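Local coordinates for protein type I site-specific restriction-modification system, R (Restriction) subunit (Vibrio vulnificus, PDB 3H1T) that is part of a putative type I restriction enzyme R subunit, which probably binds ATP and DNA and uses ATP hydrolysis to drive DNA translocation and cleavage, at residues R84-A89 and E148-L153; T436-K441 and N461-L466. One frame throughout, in Å; residues are numbered along the deposited sequence.

How the contacts relate
From the N terminus, the chain first builds the six-stranded mixed sheet of its N-terminal domain. There contact 1 closes a loop of 58 residues, bringing helix 146-157 back across strand 86-93. The chain then passes through the parallel sheet of the first helicase-like domain before reaching contact 2. This second closure spans 19 residues within the second helicase-like domain and joins the turn before strand 441-446 to the end of helix 449-462 and the start of helix 464-467. The contacts follow in series, neither nesting nor crossing; the centres of contact 1 and contact 2 are about 55 Å apart, on opposite sides of the chain's centre.

Contact 1 (R84-A89 and E148-L153); sequences RDFPIA and ELFKRL
Leu153 N gives its backbone hydrogen to Leu149 O at 2.7 Å, and this helical turn presents both leucines to strand 86-89. The contact itself is apolar. Ile88 CD1 is its hub: with CG1 anti to the backbone N (chi1 -168°) and the chain extended beyond, the methyl reaches the helix backbone, 3.7 Å from Phe150 N. It rests against the helix, touching the CB atoms of Leu149 and Leu153 and lying near the edge of the Phe150 ring. Phe86 and Phe150 form an offset edge-to-face pair, the edge of Phe150 turned to the face of Phe86, with planes at 90° and centroids 5.8 Å apart; Phe150 CE1 comes 4.0 Å from Phe86 CE1. Leu153 comes from the opposite direction to Phe86, its CD1 lying near the plane of that ring, 4.1 Å from Phe86 CZ. Farther along the strand, Ala89 CB meets Leu149 CD1 at 3.8 Å. Ile88 and Ala89 can both point at the helix, although consecutive, because they form a classic beta bulge opposite Leu80. The axes of helix segment 148-153 and strand segment 86-89 lie at 95°, so the helix runs nearly perpendicular across the mixed sheet of the N-terminal domain, consistent with the PD-(D/E)xK-type nuclease domain of HsdR subunits. Helix 164-167 packs on Phe86 and Phe150, and Tyr82 stacks on Phe150.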
loop_
_atom_site.group_PDB
_atom_site.type_symbol
_atom_site.label_atom_id
_atom_site.label_comp_id
_atom_site.label_asym_id
_atom_site.label_seq_id
_atom_site.Cartn_x
_atom_site.Cartn_y
_atom_site.Cartn_z
ATOM N N ARG A 84 -18.030 -14.505 7.887
ATOM C CA ARG A 84 -16.658 -14.955 7.740
ATOM C C ARG A 84 -15.825 -13.827 7.171
ATOM O O ARG A 84 -14.752 -13.526 7.686
ATOM C CB ARG A 84 -16.572 -16.183 6.820
ATOM C CG ARG A 84 -15.198 -16.858 6.844
ATOM C CD ARG A 84 -14.605 -17.017 5.456
ATOM N NE ARG A 84 -15.125 -18.175 4.727
ATOM C CZ ARG A 84 -15.065 -18.280 3.404
ATOM N NH1 ARG A 84 -14.526 -17.297 2.703
ATOM N NH2 ARG A 84 -15.523 -19.358 2.779
ATOM N N ASP A 85 -16.338 -13.194 6.119
ATOM C CA ASP A 85 -15.656 -12.097 5.453
ATOM C C ASP A 85 -16.149 -10.742 5.921
ATOM O O ASP A 85 -15.993 -9.748 5.211
ATOM C CB ASP A 85 -15.846 -12.202 3.937
ATOM C CG ASP A 85 -15.175 -13.422 3.347
ATOM O OD1 ASP A 85 -14.045 -13.728 3.779
ATOM O OD2 ASP A 85 -15.759 -14.067 2.450
ATOM N N PHE A 86 -16.738 -10.699 7.114
ATOM C CA PHE A 86 -17.247 -9.429 7.621
ATOM C C PHE A 86 -17.087 -9.202 9.128
ATOM O O PHE A 86 -18.016 -9.426 9.908
ATOM C CB PHE A 86 -18.715 -9.262 7.199
ATOM C CG PHE A 86 -19.225 -7.846 7.292
ATOM C CD1 PHE A 86 -19.741 -7.348 8.486
ATOM C CD2 PHE A 86 -19.209 -7.014 6.176
ATOM C CE1 PHE A 86 -20.231 -6.049 8.557
ATOM C CE2 PHE A 86 -19.701 -5.715 6.243
ATOM C CZ PHE A 86 -20.212 -5.237 7.431
ATOM N N PRO A 87 -15.897 -8.756 9.557
ATOM C CA PRO A 87 -15.623 -8.479 10.968
ATOM C C PRO A 87 -16.501 -7.305 11.425
ATOM O O PRO A 87 -16.850 -6.442 10.619
ATOM C CB PRO A 87 -14.128 -8.142 10.964
ATOM C CG PRO A 87 -13.901 -7.588 9.603
ATOM C CD PRO A 87 -14.703 -8.522 8.729
ATOM N N ILE A 88 -16.875 -7.255 12.695
ATOM C CA ILE A 88 -17.713 -6.164 13.128
ATOM C C ILE A 88 -17.404 -5.561 14.500
ATOM O O ILE A 88 -17.753 -4.418 14.750
ATOM C CB ILE A 88 -19.218 -6.585 13.055
ATOM C CG1 ILE A 88 -20.117 -5.344 13.220
ATOM C CG2 ILE A 88 -19.504 -7.650 14.108
ATOM C CD1 ILE A 88 -21.544 -5.533 12.723
ATOM N N ALA A 89 -16.747 -6.301 15.384
ATOM C CA ALA A 89 -16.398 -5.767 16.708
ATOM C C ALA A 89 -15.103 -6.342 17.280
ATOM O O ALA A 89 -14.548 -7.311 16.765
ATOM C CB ALA A 89 -17.547 -5.993 17.707
ATOM N N GLU A 148 -27.920 -7.720 16.397
ATOM C CA GLU A 148 -28.102 -6.396 16.992
ATOM C C GLU A 148 -27.047 -5.416 16.464
ATOM O O GLU A 148 -27.382 -4.305 16.047
ATOM C CB GLU A 148 -28.016 -6.465 18.525
ATOM C CG GLU A 148 -29.093 -7.316 19.192
ATOM C CD GLU A 148 -28.984 -7.325 20.710
ATOM O OE1 GLU A 148 -27.854 -7.210 21.227
ATOM O OE2 GLU A 148 -30.020 -7.469 21.393
ATOM N N LEU A 149 -25.775 -5.818 16.478
ATOM C CA LEU A 149 -24.716 -4.943 15.987
ATOM C C LEU A 149 -24.820 -4.622 14.498
ATOM O O LEU A 149 -24.622 -3.477 14.093
ATOM C CB LEU A 149 -23.331 -5.537 16.260
ATOM C CG LEU A 149 -22.854 -5.652 17.718
ATOM C CD1 LEU A 149 -21.338 -5.781 17.705
ATOM C CD2 LEU A 149 -23.268 -4.424 18.530
ATOM N N PHE A 150 -25.118 -5.631 13.681
ATOM C CA PHE A 150 -25.237 -5.447 12.239
ATOM C C PHE A 150 -26.418 -4.530 11.921
ATOM O O PHE A 150 -26.391 -3.788 10.943
ATOM C CB PHE A 150 -25.419 -6.802 11.557
ATOM C CG PHE A 150 -25.396 -6.741 10.052
ATOM C CD1 PHE A 150 -24.258 -6.307 9.382
ATOM C CD2 PHE A 150 -26.497 -7.146 9.301
ATOM C CE1 PHE A 150 -24.207 -6.279 7.986
ATOM C CE2 PHE A 150 -26.463 -7.125 7.902
ATOM C CZ PHE A 150 -25.311 -6.690 7.242
ATOM N N LYS A 151 -27.459 -4.584 12.746
ATOM C CA LYS A 151 -28.622 -3.719 12.537
ATOM C C LYS A 151 -28.215 -2.289 12.891
ATOM O O LYS A 151 -28.717 -1.332 12.307
ATOM C CB LYS A 151 -29.794 -4.146 13.427
ATOM C CG LYS A 151 -30.455 -5.469 13.063
ATOM C CD LYS A 151 -31.754 -5.272 12.271
ATOM C CE LYS A 151 -32.895 -6.151 12.798
ATOM N NZ LYS A 151 -32.594 -7.610 12.711
ATOM N N ARG A 152 -27.326 -2.153 13.876
ATOM C CA ARG A 152 -26.830 -0.839 14.293
ATOM C C ARG A 152 -25.896 -0.307 13.207
ATOM O O ARG A 152 -25.919 0.870 12.870
ATOM C CB ARG A 152 -26.016 -0.917 15.592
ATOM C CG ARG A 152 -26.771 -1.149 16.886
ATOM C CD ARG A 152 -25.818 -0.896 18.052
ATOM N NE ARG A 152 -26.101 -1.690 19.246
ATOM C CZ ARG A 152 -25.351 -1.692 20.346
ATOM N NH1 ARG A 152 -24.263 -0.941 20.422
ATOM N NH2 ARG A 152 -25.693 -2.445 21.384
ATOM N N LEU A 153 -25.065 -1.194 12.676
ATOM C CA LEU A 153 -24.101 -0.844 11.650
ATOM C C LEU A 153 -24.786 -0.362 10.375
ATOM O O LEU A 153 -24.423 0.683 9.837
ATOM C CB LEU A 153 -23.194 -2.055 11.371
ATOM C CG LEU A 153 -21.831 -1.871 10.691
ATOM C CD1 LEU A 153 -21.956 -2.015 9.185
ATOM C CD2 LEU A 153 -21.282 -0.503 11.072
#

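Contact 2 (T436-K441 and N461-L466)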
loop_
_atom_site.group_PDB
_atom_site.type_symbol
_atom_site.label_atom_id
_atom_site.label_comp_id
_atom_site.label_asym_id
_atom_site.label_seq_id
_atom_site.Cartn_x
_atom_site.Cartn_y
_atom_site.Cartn_z
ATOM N N THR A 436 29.802 -2.676 1.639
ATOM C CA THR A 436 28.544 -3.266 2.102
ATOM C C THR A 436 28.114 -4.565 1.422
ATOM O O THR A 436 28.002 -5.589 2.076
ATOM C CB THR A 436 27.384 -2.252 1.991
ATOM O OG1 THR A 436 27.304 -1.761 0.644
ATOM C CG2 THR A 436 27.611 -1.085 2.947
ATOM N N ASP A 437 27.846 -4.515 0.122
ATOM C CA ASP A 437 27.439 -5.701 -0.640
ATOM C C ASP A 437 27.478 -5.346 -2.128
ATOM O O ASP A 437 26.583 -4.656 -2.644
ATOM C CB ASP A 437 26.023 -6.160 -0.219
ATOM C CG ASP A 437 25.585 -7.471 -0.890
ATOM O OD1 ASP A 437 26.443 -8.171 -1.470
ATOM O OD2 ASP A 437 24.379 -7.813 -0.828
ATOM N N ARG A 438 28.525 -5.804 -2.812
ATOM C CA ARG A 438 28.688 -5.522 -4.234
ATOM C C ARG A 438 27.602 -6.102 -5.134
ATOM O O ARG A 438 27.498 -5.719 -6.300
ATOM C CB ARG A 438 30.055 -5.995 -4.720
ATOM C CG ARG A 438 31.198 -5.456 -3.895
ATOM C CD ARG A 438 32.500 -5.658 -4.609
ATOM N NE ARG A 438 32.595 -4.819 -5.803
ATOM C CZ ARG A 438 33.519 -4.980 -6.745
ATOM N NH1 ARG A 438 34.415 -5.954 -6.632
ATOM N NH2 ARG A 438 33.559 -4.160 -7.785
ATOM N N PHE A 439 26.797 -7.019 -4.607
ATOM C CA PHE A 439 25.728 -7.593 -5.407
ATOM C C PHE A 439 24.332 -7.224 -4.933
ATOM O O PHE A 439 23.356 -7.872 -5.299
ATOM C CB PHE A 439 25.866 -9.112 -5.504
ATOM C CG PHE A 439 26.852 -9.550 -6.536
ATOM C CD1 PHE A 439 28.213 -9.517 -6.270
ATOM C CD2 PHE A 439 26.426 -9.926 -7.802
ATOM C CE1 PHE A 439 29.144 -9.849 -7.255
ATOM C CE2 PHE A 439 27.353 -10.260 -8.802
ATOM C CZ PHE A 439 28.710 -10.222 -8.526
ATOM N N ALA A 440 24.239 -6.184 -4.113
ATOM C CA ALA A 440 22.944 -5.715 -3.636
ATOM C C ALA A 440 22.312 -4.992 -4.828
ATOM O O ALA A 440 22.895 -4.034 -5.353
ATOM C CB ALA A 440 23.138 -4.755 -2.478
ATOM N N LYS A 441 21.136 -5.439 -5.263
ATOM C CA LYS A 441 20.491 -4.813 -6.412
ATOM C C LYS A 441 20.193 -3.361 -6.141
ATOM O O LYS A 441 19.567 -3.024 -5.140
ATOM C CB LYS A 441 19.217 -5.547 -6.795
ATOM C CG LYS A 441 19.471 -6.879 -7.478
ATOM C CD LYS A 441 18.198 -7.400 -8.122
ATOM C CE LYS A 441 18.298 -8.887 -8.493
ATOM N NZ LYS A 441 19.122 -9.215 -9.693
ATOM N N ASN A 461 33.100 0.773 -15.486
ATOM C CA ASN A 461 34.549 0.814 -15.424
ATOM C C ASN A 461 35.096 0.829 -14.002
ATOM O O ASN A 461 36.196 0.345 -13.765
ATOM C CB ASN A 461 35.076 2.018 -16.199
ATOM C CG ASN A 461 34.739 1.948 -17.667
ATOM O OD1 ASN A 461 34.410 0.881 -18.188
ATOM N ND2 ASN A 461 34.827 3.080 -18.347
ATOM N N LEU A 462 34.339 1.393 -13.061
ATOM C CA LEU A 462 34.761 1.425 -11.663
ATOM C C LEU A 462 34.671 0.010 -11.088
ATOM O O LEU A 462 35.320 -0.312 -10.097
ATOM C CB LEU A 462 33.836 2.322 -10.838
ATOM C CG LEU A 462 34.175 3.744 -10.373
ATOM C CD1 LEU A 462 35.675 3.961 -10.455
ATOM C CD2 LEU A 462 33.430 4.757 -11.222
ATOM N N ASN A 463 33.845 -0.829 -11.707
ATOM C CA ASN A 463 33.653 -2.205 -11.239
ATOM C C ASN A 463 33.996 -3.206 -12.338
ATOM O O ASN A 463 33.389 -4.282 -12.431
ATOM C CB ASN A 463 32.199 -2.406 -10.802
ATOM C CG ASN A 463 31.781 -1.444 -9.708
ATOM O OD1 ASN A 463 31.967 -1.714 -8.519
ATOM N ND2 ASN A 463 31.235 -0.301 -10.108
ATOM N N SER A 464 34.990 -2.855 -13.153
ATOM C CA SER A 464 35.411 -3.698 -14.266
ATOM C C SER A 464 35.910 -5.059 -13.843
ATOM O O SER A 464 36.019 -5.961 -14.681
ATOM C CB SER A 464 36.478 -3.002 -15.095
ATOM O OG SER A 464 37.668 -2.898 -14.350
ATOM N N ASP A 465 36.223 -5.226 -12.559
ATOM C CA ASP A 465 36.654 -6.534 -12.095
ATOM C C ASP A 465 35.423 -7.419 -12.111
ATOM O O ASP A 465 35.517 -8.622 -12.337
ATOM C CB ASP A 465 37.252 -6.477 -10.687
ATOM C CG ASP A 465 36.307 -5.888 -9.661
ATOM O OD1 ASP A 465 35.639 -4.874 -9.968
ATOM O OD2 ASP A 465 36.258 -6.440 -8.535
ATOM N N LEU A 466 34.251 -6.830 -11.879
ATOM C CA LEU A 466 33.024 -7.623 -11.908
ATOM C C LEU A 466 32.450 -7.649 -13.318
ATOM O O LEU A 466 31.819 -8.633 -13.720
ATOM C CB LEU A 466 31.985 -7.053 -10.946
ATOM C CG LEU A 466 32.348 -7.126 -9.470
ATOM C CD1 LEU A 466 31.159 -6.650 -8.619
ATOM C CD2 LEU A 466 32.713 -8.574 -9.130
HETATM O O HOH W 1 30.767 -2.544 -6.413
#
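Arg438, in the type I beta turn from Asp437 to Ala440, carries the polar part of this contact. Its guanidinium grips Asp465 end-on: NH1 reaches OD2 at 2.7 Å and NH2 reaches OD1 at 3.1 Å. Both bonds are nearly straight and use the syn lone pairs; the guanidinium and carboxylate planes lie 12° apart, nearly coplanar. A second hydrogen on NH2 goes to Asn463 OD1 at 3.0 Å, in the carbonyl plane and on a lone pair. One water accepts from Arg438 NE and donates to the same Asn463 OD1. Asn463 ND2 bonds to Leu459 O and Thr430 OG1, which fixes the amide's rotation.

Van der Waals packing comes from Leu466: its CD1 lies over the centre of one guanidinium face, 3.4 Å from Arg438 CZ. The same methyl makes the apolar contact with Phe439 CE1 at 4.0 Å.

With four acceptor atoms around its edge, supplied by Asp465, Asn463 and a water, the guanidinium is fixed in position and in the turn of its plane. The paired charges probably keep Asp465 ionised, pinning, within the second RecA-like domain, the turn before strand 441-446 to the break between helices 449-462 and 464-467.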